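Local coordinates for protein TadZ (Pseudomonas aeruginosa, PDB 4LDA) that probably takes part in pilus assembly, where the full-length protein may bind and hydrolyse ATP; this is its N-terminal CheY-like receiver-type domain, at residues L9-H12 with P13-D17. Sequence-based numbering, arbitrary orientation.
Sequences LTQH and PGELD
Gln11 and Glu15 meet across the first beta-alpha connection of a CheY-like receiver fold, where the chain leaves strand 4-9, runs through Thr10 to His12 as a loop and passes into helix 13-22. One backbone hydrogen bond crosses the junction. Glu15 N donates to His12 O over 3.2 Å from well above the carbonyl plane, and Asp17 N donates to Pro13 O, the four-residue spacing of an alpha-helix. The turn is a clear example of how a first-turn side chain can reach back and fasten the loop that precedes its own helix. With its chain extended beyond CG, Glu15 brings its carboxylate to the backbone of Gln11, where Gln11 N donates to Glu15 OE1 over 2.8 Å, nearly along the carboxylate C-O bond. The two Glu15 oxygens divide the work: OE1 holds the loop, whereas OE2 bonds to Ser55 OG at the end of strand 51-55, so that loop, helix and neighbouring strand converge on one buried acid. Thr10 flanks the same side chain: Thr10 CB lies 3.5 Å from Glu15 OE1, and its methyl CG2 lies 3.7 Å from Leu16 N. The imidazole of His12 lies over the Glu15 chain. A chi1 of 71° sets CG between the backbone N and carbonyl carbon, folding the ring back against the helix start; there Glu15 CG makes a CH-pi contact with one face, 3.7 Å from the centroid and displaced toward the rim. Tyr106 adds an edge-to-face ring contact to His12. Ring and carboxylate planes differ by just 26°, and a water oxygen in the plane of the imidazole, 3.0 Å from His12 NE2, donates a weak hydrogen bond to Glu15 OE2.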
ATOM      1  N   LEU A   9      -1.259   0.510   6.187  1.00 55.50           N
ATOM      2  CA  LEU A   9      -2.258  -0.175   6.994  1.00 56.93           C
ATOM      3  C   LEU A   9      -1.695  -1.546   7.259  1.00 60.54           C
ATOM      4  O   LEU A   9      -1.781  -2.420   6.401  1.00 59.84           O
ATOM      5  CB  LEU A   9      -3.630  -0.221   6.303  1.00 58.46           C
ATOM      6  CG  LEU A   9      -4.295   1.079   5.976  1.00 64.23           C
ATOM      7  CD1 LEU A   9      -5.405   0.861   4.967  1.00 64.76           C
ATOM      8  CD2 LEU A   9      -4.825   1.722   7.247  1.00 68.99           C
ATOM      9  N   THR A  10      -0.975  -1.688   8.364  1.00 57.97           N
ATOM     10  CA  THR A  10      -0.289  -2.921   8.735  1.00 57.51           C
ATOM     11  C   THR A  10      -1.105  -3.661   9.766  1.00 64.34           C
ATOM     12  O   THR A  10      -1.870  -3.025  10.509  1.00 66.17           O
ATOM     13  CB  THR A  10       1.121  -2.593   9.252  1.00 60.54           C
ATOM     14  OG1 THR A  10       1.027  -1.637  10.321  1.00 66.22           O
ATOM     15  CG2 THR A  10       2.030  -2.052   8.152  1.00 52.29           C
ATOM     16  N   GLN A  11      -0.966  -5.000   9.823  1.00 60.65           N
ATOM     17  CA  GLN A  11      -1.735  -5.721  10.828  1.00 63.00           C
ATOM     18  C   GLN A  11      -0.806  -6.164  12.006  1.00 70.34           C
ATOM     19  O   GLN A  11      -1.316  -6.671  13.010  1.00 72.21           O
ATOM     20  CB  GLN A  11      -2.572  -6.881  10.266  1.00 64.42           C
ATOM     21  CG  GLN A  11      -1.912  -7.907   9.391  1.00 71.24           C
ATOM     22  CD  GLN A  11      -2.966  -8.733   8.662  1.00 81.38           C
ATOM     23  OE1 GLN A  11      -4.144  -8.808   9.055  1.00 71.14           O
ATOM     24  NE2 GLN A  11      -2.554  -9.398   7.586  1.00 75.66           N
ATOM     25  N   HIS A  12       0.509  -5.839  11.947  1.00 66.90           N
ATOM     26  CA  HIS A  12       1.438  -6.031  13.064  1.00 67.54           C
ATOM     27  C   HIS A  12       2.660  -5.077  12.882  1.00 66.84           C
ATOM     28  O   HIS A  12       2.975  -4.690  11.755  1.00 63.02           O
ATOM     29  CB  HIS A  12       1.854  -7.498  13.282  1.00 69.80           C
ATOM     30  CG  HIS A  12       2.748  -8.072  12.251  1.00 72.40           C
ATOM     31  ND1 HIS A  12       4.121  -8.036  12.399  1.00 74.12           N
ATOM     32  CD2 HIS A  12       2.440  -8.754  11.122  1.00 73.43           C
ATOM     33  CE1 HIS A  12       4.607  -8.661  11.342  1.00 72.43           C
ATOM     34  NE2 HIS A  12       3.631  -9.119  10.549  1.00 72.29           N
ATOM     35  N   PRO A  13       3.298  -4.633  14.003  1.00 64.68           N
ATOM     36  CA  PRO A  13       4.388  -3.627  13.915  1.00 63.52           C
ATOM     37  C   PRO A  13       5.612  -4.032  13.081  1.00 67.14           C
ATOM     38  O   PRO A  13       6.289  -3.143  12.544  1.00 65.51           O
ATOM     39  CB  PRO A  13       4.828  -3.448  15.376  1.00 66.37           C
ATOM     40  CG  PRO A  13       3.668  -3.863  16.172  1.00 71.66           C
ATOM     41  CD  PRO A  13       2.992  -4.951  15.416  1.00 67.28           C
ATOM     42  N   GLY A  14       5.900  -5.339  13.006  1.00 64.04           N
ATOM     43  CA  GLY A  14       7.020  -5.861  12.231  1.00 61.80           C
ATOM     44  C   GLY A  14       6.938  -5.472  10.769  1.00 62.00           C
ATOM     45  O   GLY A  14       7.965  -5.250  10.126  1.00 62.52           O
ATOM     46  N   GLU A  15       5.714  -5.370  10.239  1.00 55.80           N
ATOM     47  CA  GLU A  15       5.454  -4.961   8.856  1.00 53.48           C
ATOM     48  C   GLU A  15       5.803  -3.496   8.652  1.00 57.94           C
ATOM     49  O   GLU A  15       6.421  -3.163   7.653  1.00 58.69           O
ATOM     50  CB  GLU A  15       3.994  -5.197   8.464  1.00 54.54           C
ATOM     51  CG  GLU A  15       3.580  -6.645   8.329  1.00 64.28           C
ATOM     52  CD  GLU A  15       2.098  -6.832   8.058  1.00 81.51           C
ATOM     53  OE1 GLU A  15       1.294  -6.002   8.537  1.00 70.11           O
ATOM     54  OE2 GLU A  15       1.737  -7.825   7.388  1.00 78.71           O
ATOM     55  N   LEU A  16       5.398  -2.620   9.586  1.00 55.80           N
ATOM     56  CA  LEU A  16       5.660  -1.192   9.508  1.00 55.20           C
ATOM     57  C   LEU A  16       7.170  -0.917   9.537  1.00 61.30           C
ATOM     58  O   LEU A  16       7.642  -0.103   8.739  1.00 62.35           O
ATOM     59  CB  LEU A  16       4.953  -0.446  10.633  1.00 55.74           C
ATOM     60  CG  LEU A  16       5.023   1.081  10.541  1.00 59.88           C
ATOM     61  CD1 LEU A  16       4.247   1.614   9.321  1.00 59.29           C
ATOM     62  CD2 LEU A  16       4.574   1.720  11.830  1.00 59.98           C
ATOM     63  N   ASP A  17       7.920  -1.611  10.415  1.00 57.50           N
ATOM     64  CA  ASP A  17       9.371  -1.478  10.513  1.00 57.25           C
ATOM     65  C   ASP A  17      10.042  -1.902   9.211  1.00 59.24           C
ATOM     66  O   ASP A  17      10.921  -1.192   8.739  1.00 58.79           O
ATOM     67  CB  ASP A  17       9.928  -2.298  11.689  1.00 61.34           C
ATOM     68  CG  ASP A  17       9.556  -1.757  13.054  1.00 86.03           C
ATOM     69  OD1 ASP A  17       9.391  -0.522  13.181  1.00 88.89           O
ATOM     70  OD2 ASP A  17       9.489  -2.559  14.014  1.00 98.90           O
TER
HETATM   71  O   HOH W   1       2.718 -10.900   8.285  1.00 58.12           O